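Long-range contacts in beta-gamma-crystallin (Geodia cydonium, PDB 4IAU), which is of unknown function but binds calcium, and folds into Greek-key domains of the beta/gamma-crystallin type: residues Phe41-Tyr47 and Phe71-Arg77; Val32-Lys36 and Lys59-Ser63; Ile118-Gln122 and Ser158-Glu162; Gly52-Trp57 and His91-Gly95; Ser104-Ile108 and Gln128-Ala132. One frame throughout, in Å; residues are numbered along the deposited sequence.

Contact 1: Phe41-Tyr47 and Phe71-Arg77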
# COMPACT_ATOMS: atom_id res chain seq x y z
N PHE A 41 -5.03 -4.15 4.65
CA PHE A 41 -5.95 -5.28 4.62
C PHE A 41 -7.02 -5.01 3.59
O PHE A 41 -7.48 -3.87 3.46
CB PHE A 41 -6.57 -5.53 6.00
CG PHE A 41 -5.50 -5.72 7.07
CD1 PHE A 41 -4.92 -4.58 7.64
CD2 PHE A 41 -5.08 -7.00 7.44
CE1 PHE A 41 -3.88 -4.79 8.53
CE2 PHE A 41 -4.02 -7.16 8.30
CZ PHE A 41 -3.43 -6.04 8.82
N TYR A 42 -7.45 -6.08 2.88
CA TYR A 42 -8.35 -5.93 1.77
C TYR A 42 -9.47 -6.96 1.86
O TYR A 42 -9.25 -8.11 2.24
CB TYR A 42 -7.61 -6.16 0.44
CG TYR A 42 -6.40 -5.27 0.26
CD1 TYR A 42 -5.17 -5.63 0.78
CD2 TYR A 42 -6.48 -4.06 -0.42
CE1 TYR A 42 -4.06 -4.82 0.64
CE2 TYR A 42 -5.37 -3.23 -0.60
CZ TYR A 42 -4.14 -3.63 -0.08
OH TYR A 42 -3.00 -2.90 -0.24
N GLN A 43 -10.66 -6.54 1.41
CA GLN A 43 -11.82 -7.41 1.43
C GLN A 43 -11.75 -8.55 0.43
O GLN A 43 -12.34 -9.62 0.65
CB GLN A 43 -13.07 -6.52 1.19
CG GLN A 43 -14.36 -7.27 1.21
CD GLN A 43 -15.54 -6.34 1.14
OE1 GLN A 43 -15.48 -5.29 0.46
NE2 GLN A 43 -16.60 -6.68 1.82
N GLN A 44 -11.07 -8.33 -0.71
CA GLN A 44 -10.91 -9.33 -1.73
C GLN A 44 -9.48 -9.85 -1.75
O GLN A 44 -8.53 -9.17 -1.35
CB GLN A 44 -11.22 -8.77 -3.13
CG GLN A 44 -12.57 -8.11 -3.26
CD GLN A 44 -12.75 -7.46 -4.61
OE1 GLN A 44 -11.86 -6.77 -5.11
NE2 GLN A 44 -13.92 -7.70 -5.21
N ALA A 45 -9.33 -11.07 -2.29
CA ALA A 45 -7.99 -11.63 -2.57
C ALA A 45 -7.24 -10.75 -3.54
O ALA A 45 -7.80 -9.92 -4.26
CB ALA A 45 -8.14 -13.04 -3.12
N ASN A 46 -5.92 -10.94 -3.55
CA ASN A 46 -5.11 -10.22 -4.51
C ASN A 46 -5.28 -8.72 -4.39
O ASN A 46 -5.20 -7.98 -5.38
CB ASN A 46 -5.32 -10.72 -5.96
CG ASN A 46 -5.15 -12.22 -5.99
OD1 ASN A 46 -4.18 -12.80 -5.48
ND2 ASN A 46 -6.15 -12.89 -6.55
N TYR A 47 -5.46 -8.25 -3.17
CA TYR A 47 -5.37 -6.82 -2.86
C TYR A 47 -6.41 -6.05 -3.64
O TYR A 47 -6.16 -4.98 -4.21
CB TYR A 47 -3.96 -6.28 -3.05
CG TYR A 47 -2.90 -7.25 -2.55
CD1 TYR A 47 -2.90 -7.71 -1.25
CD2 TYR A 47 -1.93 -7.76 -3.43
CE1 TYR A 47 -1.97 -8.62 -0.80
CE2 TYR A 47 -0.99 -8.67 -2.98
CZ TYR A 47 -1.01 -9.11 -1.65
OH TYR A 47 -0.10 -10.00 -1.12
N PHE A 71 -13.85 -5.79 8.46
CA PHE A 71 -14.31 -6.82 7.56
C PHE A 71 -13.36 -7.99 7.70
O PHE A 71 -12.26 -7.85 8.22
CB PHE A 71 -14.40 -6.33 6.08
CG PHE A 71 -13.08 -5.74 5.60
CD1 PHE A 71 -12.05 -6.56 5.12
CD2 PHE A 71 -12.84 -4.38 5.66
CE1 PHE A 71 -10.84 -6.05 4.80
CE2 PHE A 71 -11.60 -3.88 5.27
CZ PHE A 71 -10.61 -4.69 4.84
N THR A 72 -13.77 -9.13 7.16
CA THR A 72 -12.90 -10.30 7.15
C THR A 72 -11.91 -10.16 6.01
O THR A 72 -12.33 -10.09 4.86
CB THR A 72 -13.73 -11.56 6.89
OG1 THR A 72 -14.75 -11.61 7.89
CG2 THR A 72 -12.86 -12.81 6.98
N PRO A 73 -10.60 -10.08 6.27
CA PRO A 73 -9.68 -9.89 5.16
C PRO A 73 -9.60 -11.13 4.27
O PRO A 73 -9.61 -12.26 4.75
CB PRO A 73 -8.36 -9.60 5.82
CG PRO A 73 -8.59 -9.39 7.26
CD PRO A 73 -9.95 -10.00 7.57
N ARG A 74 -9.44 -10.90 2.97
CA ARG A 74 -9.08 -11.96 2.03
C ARG A 74 -7.67 -11.79 1.50
O ARG A 74 -7.18 -12.70 0.80
CB ARG A 74 -10.11 -12.09 0.91
CG ARG A 74 -11.44 -12.67 1.35
CD ARG A 74 -11.47 -14.19 1.31
NE ARG A 74 -10.72 -14.85 2.35
CZ ARG A 74 -11.20 -15.19 3.53
NH1 ARG A 74 -12.38 -14.82 3.91
NH2 ARG A 74 -10.44 -15.89 4.38
N SER A 75 -6.98 -10.71 1.81
CA SER A 75 -5.58 -10.53 1.51
C SER A 75 -5.07 -9.38 2.36
O SER A 75 -5.85 -8.55 2.84
CB SER A 75 -5.31 -10.28 0.02
OG SER A 75 -5.96 -9.13 -0.47
N PHE A 76 -3.74 -9.30 2.53
CA PHE A 76 -3.15 -8.23 3.32
C PHE A 76 -1.66 -8.25 3.06
O PHE A 76 -1.07 -9.28 2.69
CB PHE A 76 -3.49 -8.36 4.82
CG PHE A 76 -3.15 -9.68 5.47
CD1 PHE A 76 -4.07 -10.71 5.43
CD2 PHE A 76 -1.95 -9.90 6.10
CE1 PHE A 76 -3.77 -11.93 6.06
CE2 PHE A 76 -1.67 -11.10 6.70
CZ PHE A 76 -2.58 -12.13 6.69
N ARG A 77 -1.02 -7.08 3.27
CA ARG A 77 0.40 -6.99 2.96
C ARG A 77 1.03 -5.84 3.70
O ARG A 77 0.37 -4.83 4.01
CB ARG A 77 0.65 -6.84 1.44
CG ARG A 77 -0.08 -5.63 0.84
CD ARG A 77 0.22 -5.54 -0.66
NE ARG A 77 -0.67 -4.59 -1.30
CZ ARG A 77 -0.78 -4.47 -2.63
NH1 ARG A 77 0.02 -5.18 -3.43
NH2 ARG A 77 -1.66 -3.65 -3.16
O HOH W 1 -13.93 -10.43 2.79

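Contact 2: Val32-Lys36 and Lys59-Ser63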
# COMPACT_ATOMS: atom_id res chain seq x y z
N VAL A 32 -7.04 -7.77 15.06
CA VAL A 32 -5.71 -7.45 14.53
C VAL A 32 -4.91 -6.65 15.53
O VAL A 32 -5.45 -5.79 16.24
CB VAL A 32 -5.89 -6.66 13.21
CG1 VAL A 32 -6.66 -5.36 13.41
CG2 VAL A 32 -4.53 -6.39 12.53
N ARG A 33 -3.60 -6.85 15.51
CA ARG A 33 -2.63 -5.97 16.14
C ARG A 33 -1.36 -5.94 15.28
O ARG A 33 -0.64 -6.93 15.22
CB ARG A 33 -2.27 -6.40 17.55
CG ARG A 33 -1.29 -5.48 18.24
CD ARG A 33 -0.95 -5.95 19.61
NE ARG A 33 0.19 -5.24 20.16
CZ ARG A 33 0.75 -5.52 21.32
NH1 ARG A 33 0.22 -6.47 22.08
NH2 ARG A 33 1.83 -4.82 21.65
N VAL A 34 -1.12 -4.80 14.62
CA VAL A 34 0.15 -4.60 13.94
C VAL A 34 1.22 -4.33 15.00
O VAL A 34 1.09 -3.37 15.78
CB VAL A 34 0.09 -3.42 12.96
CG1 VAL A 34 1.48 -3.13 12.43
CG2 VAL A 34 -0.87 -3.72 11.83
N THR A 35 2.24 -5.17 15.06
CA THR A 35 3.31 -5.00 16.05
C THR A 35 4.56 -4.35 15.44
O THR A 35 5.29 -3.71 16.20
CB THR A 35 3.62 -6.32 16.72
OG1 THR A 35 4.04 -7.25 15.74
CG2 THR A 35 2.40 -6.82 17.48
N LYS A 36 4.77 -4.47 14.15
CA LYS A 36 5.89 -3.82 13.48
C LYS A 36 5.45 -3.42 12.07
O LYS A 36 4.91 -4.22 11.32
CB LYS A 36 7.13 -4.70 13.33
CG LYS A 36 7.70 -5.26 14.60
CD LYS A 36 8.91 -6.20 14.25
CE LYS A 36 9.43 -6.83 15.46
NZ LYS A 36 10.48 -7.79 14.94
N LYS A 59 -5.81 0.56 6.21
CA LYS A 59 -4.41 0.66 6.49
C LYS A 59 -4.23 0.81 8.01
O LYS A 59 -4.86 1.69 8.60
CB LYS A 59 -3.78 1.85 5.74
CG LYS A 59 -2.29 2.02 6.01
CD LYS A 59 -1.50 3.11 5.32
CE LYS A 59 -1.46 4.39 6.11
NZ LYS A 59 -0.93 4.35 7.48
N LEU A 60 -3.38 -0.01 8.60
CA LEU A 60 -3.15 0.00 10.01
C LEU A 60 -1.67 0.13 10.36
O LEU A 60 -0.80 -0.48 9.78
CB LEU A 60 -3.71 -1.30 10.67
CG LEU A 60 -5.23 -1.46 10.55
CD1 LEU A 60 -5.64 -2.83 11.09
CD2 LEU A 60 -5.93 -0.35 11.31
N ASP A 61 -1.46 0.98 11.38
CA ASP A 61 -0.14 1.25 11.93
C ASP A 61 0.07 0.44 13.20
O ASP A 61 -0.83 -0.20 13.75
CB ASP A 61 -0.03 2.73 12.18
CG ASP A 61 -0.10 3.61 10.95
OD1 ASP A 61 -0.04 3.17 9.78
OD2 ASP A 61 -0.25 4.82 11.17
N GLU A 62 1.31 0.48 13.68
CA GLU A 62 1.69 -0.18 14.93
C GLU A 62 0.72 0.17 16.03
O GLU A 62 0.33 1.35 16.20
CB GLU A 62 3.09 0.27 15.30
CG GLU A 62 4.16 -0.43 14.45
CD GLU A 62 5.53 0.20 14.43
OE1 GLU A 62 5.75 1.25 15.09
OE2 GLU A 62 6.47 -0.40 13.80
N SER A 63 0.40 -0.81 16.85
CA SER A 63 -0.52 -0.70 17.95
C SER A 63 -0.10 -1.56 19.11
O SER A 63 0.54 -2.59 18.93
CB SER A 63 -1.89 -1.21 17.45
OG SER A 63 -2.94 -1.21 18.37
O HOH W 2 -4.76 -2.87 16.73

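Contact 3: Ile118-Gln122 and Ser158-Glu162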
# COMPACT_ATOMS: atom_id res chain seq x y z
N ILE A 118 3.67 7.53 0.63
CA ILE A 118 5.02 8.06 0.73
C ILE A 118 5.36 8.10 2.21
O ILE A 118 4.77 8.88 2.98
CB ILE A 118 5.20 9.43 0.08
CG1 ILE A 118 4.77 9.39 -1.39
CG2 ILE A 118 6.64 9.86 0.22
CD1 ILE A 118 4.95 10.68 -2.17
N SER A 119 6.32 7.27 2.63
CA SER A 119 6.74 7.25 4.02
C SER A 119 7.92 8.18 4.28
O SER A 119 8.03 8.76 5.35
CB SER A 119 7.08 5.84 4.49
OG SER A 119 7.51 5.83 5.85
N GLN A 120 8.84 8.30 3.33
CA GLN A 120 10.05 9.06 3.54
C GLN A 120 10.43 9.72 2.24
O GLN A 120 10.26 9.14 1.17
CB GLN A 120 11.20 8.15 3.99
CG GLN A 120 12.34 8.83 4.67
CD GLN A 120 13.43 7.82 4.99
OE1 GLN A 120 13.65 7.45 6.18
NE2 GLN A 120 14.11 7.08 4.14
N GLY A 121 11.01 10.92 2.35
CA GLY A 121 11.57 11.63 1.22
C GLY A 121 10.63 12.66 0.61
O GLY A 121 9.44 12.60 0.71
N GLN A 122 11.30 13.58 -0.12
CA GLN A 122 10.63 14.51 -0.98
C GLN A 122 10.86 14.04 -2.42
O GLN A 122 11.97 13.69 -2.77
CB GLN A 122 11.14 15.93 -0.84
CG GLN A 122 10.92 16.47 0.58
CD GLN A 122 9.47 16.80 0.85
OE1 GLN A 122 8.69 17.23 -0.00
NE2 GLN A 122 9.07 16.49 2.07
N SER A 158 7.59 8.50 -14.00
CA SER A 158 8.85 8.53 -13.33
C SER A 158 8.71 9.36 -12.06
O SER A 158 7.80 10.21 -11.96
CB SER A 158 10.00 9.01 -14.20
OG SER A 158 9.81 10.31 -14.70
N MSE A 159 9.58 9.10 -11.09
CA MSE A 159 9.49 9.72 -9.77
C MSE A 159 10.89 9.83 -9.22
O MSE A 159 11.55 8.83 -9.03
CB MSE A 159 8.50 8.93 -8.91
CG MSE A 159 8.18 9.54 -7.57
SE MSE A 159 6.64 8.63 -6.82
CE MSE A 159 6.95 8.98 -4.98
N GLU A 160 11.34 11.08 -8.99
CA GLU A 160 12.71 11.37 -8.63
C GLU A 160 12.74 11.77 -7.15
O GLU A 160 11.96 12.62 -6.70
CB GLU A 160 13.27 12.51 -9.52
CG GLU A 160 14.75 12.66 -9.30
CD GLU A 160 15.55 13.24 -10.42
OE1 GLU A 160 15.05 14.27 -10.86
OE2 GLU A 160 16.61 12.70 -10.85
N ARG A 161 13.65 11.18 -6.39
CA ARG A 161 13.82 11.54 -4.99
C ARG A 161 14.77 12.71 -4.92
O ARG A 161 15.87 12.65 -5.46
CB ARG A 161 14.33 10.33 -4.21
CG ARG A 161 14.32 10.59 -2.71
CD ARG A 161 14.65 9.36 -1.98
NE ARG A 161 14.60 9.58 -0.56
CZ ARG A 161 14.28 8.69 0.38
NH1 ARG A 161 14.01 7.44 0.02
NH2 ARG A 161 14.26 9.23 1.57
N GLU A 162 14.36 13.74 -4.22
CA GLU A 162 15.19 14.94 -4.04
C GLU A 162 16.14 14.68 -2.92
O GLU A 162 16.09 13.79 -2.04
CB GLU A 162 14.30 16.15 -3.76
CG GLU A 162 13.25 16.54 -4.75
CD GLU A 162 12.57 17.87 -4.51
OE1 GLU A 162 12.35 18.26 -3.34
OE2 GLU A 162 12.22 18.59 -5.49
O HOH W 3 14.24 13.57 -0.08

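Contact 4: Gly52-Trp57 and His91-Gly95. With GOL (glycerol), chain C.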
# COMPACT_ATOMS: atom_id res chain seq x y z
N GLY A 52 -10.82 -3.31 -8.67
CA GLY A 52 -10.01 -2.16 -9.02
C GLY A 52 -9.82 -1.22 -7.85
O GLY A 52 -9.77 -0.00 -8.00
N GLY A 53 -9.66 -1.79 -6.63
CA GLY A 53 -9.47 -1.04 -5.44
C GLY A 53 -10.71 -0.52 -4.76
O GLY A 53 -10.61 0.08 -3.70
N GLY A 54 -11.90 -0.81 -5.34
CA GLY A 54 -13.11 -0.24 -4.83
C GLY A 54 -13.79 -1.00 -3.71
O GLY A 54 -14.72 -0.45 -3.10
N SER A 55 -13.36 -2.21 -3.39
CA SER A 55 -13.86 -2.95 -2.24
C SER A 55 -13.27 -2.33 -0.95
O SER A 55 -12.50 -1.38 -0.97
CB SER A 55 -13.58 -4.43 -2.38
OG SER A 55 -14.30 -4.97 -3.45
N LEU A 56 -13.67 -2.92 0.18
CA LEU A 56 -13.23 -2.38 1.45
C LEU A 56 -11.74 -2.65 1.68
O LEU A 56 -11.19 -3.65 1.23
CB LEU A 56 -14.05 -2.94 2.61
CG LEU A 56 -15.58 -2.74 2.54
CD1 LEU A 56 -16.25 -3.47 3.65
CD2 LEU A 56 -15.95 -1.26 2.51
N TRP A 57 -11.12 -1.74 2.39
CA TRP A 57 -9.72 -1.77 2.72
C TRP A 57 -9.48 -1.01 3.98
O TRP A 57 -10.24 -0.09 4.32
CB TRP A 57 -8.90 -1.18 1.52
CG TRP A 57 -9.22 0.28 1.37
CD1 TRP A 57 -10.32 0.80 0.72
CD2 TRP A 57 -8.50 1.39 1.92
NE1 TRP A 57 -10.31 2.17 0.84
CE2 TRP A 57 -9.22 2.56 1.56
CE3 TRP A 57 -7.35 1.52 2.68
CZ2 TRP A 57 -8.78 3.82 1.95
CZ3 TRP A 57 -6.91 2.78 3.07
CH2 TRP A 57 -7.64 3.90 2.68
N HIS A 91 -4.15 0.32 -8.32
CA HIS A 91 -5.53 0.74 -8.12
C HIS A 91 -5.60 1.85 -7.06
O HIS A 91 -4.67 2.02 -6.26
CB HIS A 91 -6.41 -0.41 -7.72
CG HIS A 91 -6.43 -1.52 -8.68
ND1 HIS A 91 -6.48 -1.32 -10.03
CD2 HIS A 91 -6.37 -2.83 -8.46
CE1 HIS A 91 -6.47 -2.51 -10.62
NE2 HIS A 91 -6.42 -3.45 -9.71
N VAL A 92 -6.71 2.56 -7.10
CA VAL A 92 -7.03 3.46 -5.99
C VAL A 92 -7.04 2.66 -4.69
O VAL A 92 -7.16 1.43 -4.66
CB VAL A 92 -8.35 4.19 -6.19
CG1 VAL A 92 -8.31 5.12 -7.41
CG2 VAL A 92 -9.55 3.23 -6.27
N ASN A 93 -6.90 3.38 -3.57
CA ASN A 93 -7.04 2.76 -2.26
C ASN A 93 -6.05 1.60 -2.08
O ASN A 93 -6.30 0.59 -1.44
CB ASN A 93 -8.44 2.26 -1.99
CG ASN A 93 -9.46 3.39 -2.09
OD1 ASN A 93 -9.16 4.54 -1.80
ND2 ASN A 93 -10.65 3.03 -2.55
N PHE A 94 -4.86 1.79 -2.67
CA PHE A 94 -3.72 0.92 -2.44
C PHE A 94 -3.97 -0.48 -2.93
O PHE A 94 -3.36 -1.45 -2.42
CB PHE A 94 -3.23 0.97 -0.98
CG PHE A 94 -3.29 2.37 -0.47
CD1 PHE A 94 -2.53 3.39 -1.09
CD2 PHE A 94 -4.12 2.74 0.57
CE1 PHE A 94 -2.67 4.70 -0.71
CE2 PHE A 94 -4.24 4.04 0.95
CZ PHE A 94 -3.51 5.04 0.30
N GLY A 95 -4.81 -0.65 -3.95
CA GLY A 95 -5.09 -1.97 -4.45
C GLY A 95 -4.17 -2.39 -5.58
O GLY A 95 -3.51 -1.60 -6.22
C1 GOL C . -7.92 2.07 -13.19
O1 GOL C . -6.81 2.99 -13.28
C2 GOL C . -7.89 1.39 -11.82
O2 GOL C . -6.57 0.95 -11.57
C3 GOL C . -8.32 2.40 -10.75
O3 GOL C . -8.27 1.86 -9.43
O HOH W 4 -8.49 -1.24 -2.20

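Contact 5: Ser104-Ile108 and Gln128-Ala132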
# COMPACT_ATOMS: atom_id res chain seq x y z
N SER A 104 14.86 7.07 -6.52
CA SER A 104 14.32 7.46 -7.79
C SER A 104 14.06 6.31 -8.71
O SER A 104 14.84 5.33 -8.69
CB SER A 104 15.33 8.40 -8.48
OG SER A 104 15.60 9.52 -7.65
N ASN A 105 13.01 6.43 -9.53
CA ASN A 105 12.70 5.42 -10.54
C ASN A 105 12.37 6.13 -11.82
O ASN A 105 11.39 6.89 -11.88
CB ASN A 105 11.53 4.53 -10.07
CG ASN A 105 11.25 3.40 -10.99
OD1 ASN A 105 11.38 3.50 -12.21
ND2 ASN A 105 10.85 2.27 -10.43
N PRO A 106 13.17 5.95 -12.89
CA PRO A 106 12.96 6.65 -14.12
C PRO A 106 11.91 6.04 -15.04
O PRO A 106 11.63 6.60 -16.10
CB PRO A 106 14.37 6.59 -14.79
CG PRO A 106 14.87 5.23 -14.34
CD PRO A 106 14.38 5.11 -12.91
N ARG A 107 11.40 4.86 -14.69
CA ARG A 107 10.52 4.18 -15.64
C ARG A 107 9.61 3.22 -14.86
O ARG A 107 9.95 2.07 -14.58
CB ARG A 107 11.30 3.46 -16.72
CG ARG A 107 10.35 2.94 -17.78
CD ARG A 107 11.00 3.02 -19.13
NE ARG A 107 10.26 2.27 -20.10
CZ ARG A 107 10.64 1.98 -21.32
NH1 ARG A 107 11.77 2.53 -21.75
NH2 ARG A 107 9.89 1.23 -22.11
N ILE A 108 8.44 3.74 -14.52
CA ILE A 108 7.40 3.04 -13.77
C ILE A 108 6.42 2.41 -14.75
O ILE A 108 5.88 3.11 -15.62
CB ILE A 108 6.68 4.02 -12.85
CG1 ILE A 108 7.64 4.62 -11.84
CG2 ILE A 108 5.45 3.38 -12.20
CD1 ILE A 108 7.21 5.89 -11.21
N GLN A 128 6.03 11.66 -17.77
CA GLN A 128 6.89 11.10 -18.80
C GLN A 128 7.98 10.31 -18.14
O GLN A 128 8.28 10.55 -16.96
CB GLN A 128 7.49 12.24 -19.64
CG GLN A 128 6.49 12.97 -20.47
CD GLN A 128 7.09 14.13 -21.21
OE1 GLN A 128 8.03 13.95 -22.02
NE2 GLN A 128 6.52 15.29 -20.94
N TYR A 129 8.59 9.38 -18.85
CA TYR A 129 9.71 8.64 -18.31
C TYR A 129 10.91 9.56 -18.12
O TYR A 129 11.08 10.63 -18.75
CB TYR A 129 10.07 7.49 -19.26
CG TYR A 129 8.99 6.48 -19.45
CD1 TYR A 129 8.39 5.86 -18.34
CD2 TYR A 129 8.57 6.12 -20.71
CE1 TYR A 129 7.39 4.91 -18.51
CE2 TYR A 129 7.59 5.16 -20.87
CZ TYR A 129 6.99 4.58 -19.78
OH TYR A 129 6.04 3.58 -19.92
N ASP A 130 11.82 9.14 -17.24
CA ASP A 130 13.14 9.71 -17.11
C ASP A 130 13.12 11.19 -16.81
O ASP A 130 14.02 11.95 -17.20
CB ASP A 130 14.02 9.39 -18.35
CG ASP A 130 15.47 9.57 -18.10
OD1 ASP A 130 15.92 9.33 -16.96
OD2 ASP A 130 16.18 9.81 -19.11
N TYR A 131 12.12 11.62 -16.01
CA TYR A 131 12.14 12.93 -15.40
C TYR A 131 12.01 14.04 -16.44
O TYR A 131 12.44 15.17 -16.24
CB TYR A 131 13.35 13.18 -14.48
CG TYR A 131 13.73 11.90 -13.74
CD1 TYR A 131 12.85 11.20 -12.93
CD2 TYR A 131 15.04 11.40 -13.86
CE1 TYR A 131 13.23 10.04 -12.27
CE2 TYR A 131 15.43 10.20 -13.22
CZ TYR A 131 14.49 9.57 -12.43
OH TYR A 131 14.83 8.39 -11.77
N ALA A 132 11.31 13.76 -17.53
CA ALA A 132 10.98 14.72 -18.55
C ALA A 132 9.63 15.39 -18.28
O ALA A 132 8.72 14.79 -17.73
CB ALA A 132 10.99 14.05 -19.96
O HOH W 5 7.64 1.11 -19.71
O HOH W 6 4.26 3.36 -17.69

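Contact 1: Phe41-Tyr47 and Phe71-Arg77
Arg77 lies flat over one face of the Tyr47 ring, the centres of guanidinium and ring 3.9 Å apart and their planes at 14°. Its CD sits above the ring centre, a CH-pi contact, while CZ makes an off-centre cation-pi contact. At the guanidinium edge, Arg77 NE donates to Tyr42 OH at 3.1 Å. Arg77 NH2 bonds to Gly96 O and Phe94 O, and Tyr42 OH also bonds to Phe94 O. An alanine in place of Arg77 is likely to leave that face of Tyr47 uncovered and Tyr42 OH without its guanidinium partner. Ser75 OG is gripped twice: it donates to Gln44 O at 2.7 Å and accepts from Tyr47 N at 2.9 Å. This is consistent with the serine that pins the folded hairpin in crystallin Greek keys. Tyr42 O takes Arg74 N at 2.9 Å and, weakly, Ser75 N, a classic beta bulge. Elsewhere Phe41, in one of its two conformers, packs on Phe76 CB, with the two rings barely overlapping. Strand 75-78 is the edge of a three-stranded sheet next to strand 38-42. Phe41 and Phe76 reach strand 5-9 of the other sheet, and Tyr47, in the turn after strand 38-42, touches Thr23.

Contact 2: Val32-Lys36 and Lys59-Ser63
Val34 starts its contact at CB, which rests on Asp61 O at 3.4 Å. From there the two methyls part. CG1 is anti to the backbone N (chi1 172°) and runs to the backbone of Glu62, 3.8 Å from Glu62 N. CG2 lies beside the backbone N and turns to Leu60, 3.9 Å from Leu60 CB. The valine thus touches three successive residues, Leu60, Asp61 and Glu62. Its carbonyl is used too: Ser63 N donates to Val34 O at 2.9 Å, and Glu62 CA makes a CA-H...O contact with the same oxygen. Beside it, the extended chain of Arg33 brings NE to Ser63 O at 2.9 Å, with the oxygen tilted 21° out of the guanidinium plane. Val32 and Leu60 meet tip to tip, Val32 CG1 being 3.6 Å from Leu60 CD1. A water donates to both Val32 O and Ser63 OG, and Ser63 OG is also bonded to His65 O. Glu62 OE2 passes Lys36 CA on its way to Gly37 N. Strand 31-36 belongs to one sheet, beside strands 5-9 and 67-68. Strand 57-61 is the edge of the other sheet, next to strand 38-42. The axes of strand pieces 32-36 and 59-61 come within 7.2 Å and cross at -55°, and Val6, Trp39 and Phe41 fill in the core around Val34 and Leu60.

Contact 3: Ile118-Gln122 and Ser158-Glu162
Arg161 stretches its chain out along the loop 118-122 and lays its guanidinium by Gly121. Arg161 NH2 comes within 3.6 Å of Gly121 CA, and Gln120 O stands 3.9 Å above one face of the guanidinium, toward its rim. A side chain on Gly121 would run into Arg161 NE. The Gln120 side chain crosses the arginine obliquely, its CG 3.7 Å from Arg161 NH2. Arg161 NH1 is held by Val84 O, with a weak second bond to Pro102 O. A leucine in place of Arg161 would probably leave Val84 O without its charged donor and uncover Gly121. Deeper in, Ile118 and Met159 point at each other tip to tip, Ile118 CD1 to Met159 CE 3.8 Å. Met159 is present as selenomethionine; its chain, with CG anti to the backbone N (chi1 -174°), reaches straight across to the isoleucine. At the chain end, Glu162 N donates to Gln122 O at 2.8 Å and an almost straight 171°. A water accepts from Gln122 N and donates to Glu162 O, a second link between the same two residues. Glu162 OE2 leaves the contact for a salt bridge with Arg137. Trp123 packs on Ile118, Met159 and Arg161 together. The loop carries the chain from strand 115-118 of one sheet to strand 123-126 of the other, beside edge strand 158-161, a sheet-to-sheet link of the Greek-key beta sandwich of crystallins.

Contact 4: Gly52-Trp57 and His91-Gly95
Trp57 holds CG between its backbone N and carbonyl carbon (chi1 66°), which turns the indole in under Asn93. Asn93 has CG anti to its carbonyl carbon (chi1 -58°); this puts the amide over the indole, and chi2 turns its plane almost parallel to the ring. Asn93 CB lies over the five-membered ring, 3.5 Å from its centroid, and Asn93 CG is 3.3 Å from Trp57 NE1. Asn93 ND2 donates to Gly53 O at 3.2 Å, from above the carbonyl plane. A water joins Gly53 O to Asn93 O. Phe94 turns its edge to the six-membered ring of Trp57, an offset edge-to-face pair with centroids 5.3 Å apart and planes at 81°. At the other end, Gly52 CA sits over the centre of the His91 ring, 3.6 Å from its centroid. His91 ND1 donates to glycerol O2 at 2.7 Å, and His91 NE2 is bonded to Asp49 OD1. Glycerol O3 accepts from Val92 N at 2.9 Å and donates to Gly52 O. A side chain on Gly53 would strike Val92 O, so the close approach of the loops depends on that glycine. The glycerol, probably from the crystallisation liquor, sits in a polar spot beside His91, which neighbours the calcium ligand Lys90. Ring faces carry much of this join between the two halves of the chain, and the Asp49 carboxylate would probably stabilise positive charge on His91.

Contact 5: Ser104-Ile108 and Gln128-Ala132
Pro106 and Asp130 make the direct hydrogen bond: Asp130 N donates to Pro106 O at 2.8 Å, in the carbonyl plane and on a lone pair. The turn that offers this oxygen is fixed from inside, since Asn105 OD1 accepts from Arg107 N at 2.8 Å in an Asx turn. Aromatic contacts come next. Arg107 CD stands over the centre of the Tyr129 ring, 3.9 Å from its centroid, and Arg107 CG touches Tyr129 CD1. The guanidinium continues over the same ring at 24° to it, with CZ 4.7 Å from the centroid, a cation-pi contact. Bending at chi2 (145°) keeps the arginine over the ring. Tyr131 lies alongside Pro106, its CZ 3.8 Å from Pro106 CB, and its OH also meets Ser104 CB at 3.3 Å. Two waters sit at Tyr129 OH. One accepts from Arg107 NE, and the other donates to Ile108 O. The bonds of Ser158 OG to Gln128 O and Tyr131 N are consistent with the folded hairpin of a crystallin Greek key. With one direct bond, an arginine over a ring face and two water bridges, this is a partly hydrated surface join. The electron-rich Tyr129 face would probably stabilise the positive charge of Arg107.

Contacts 1 and 2 share the core of the first half of the chain; strands 38-42 and 57-61 are neighbours in one sheet. Contacts 3 and 5 adjoin in the second half: Met159 O lies 2.9 Å from Asn105 N, a probable hydrogen bond. Contact 4 spans the halves and meets contact 1 through Phe94 O, 2.6 Å from Tyr42 OH. A serine consistent with the hairpin-pinning residue of the family appears twice: Ser75 in contact 1 and Ser158 between contacts 3 and 5. Contact 4 is nearest the calcium ion, with the His91 side chain about 5 Å from it. The ion is about 10 Å from the Ile108 side chain and about 11 Å from that of Arg77.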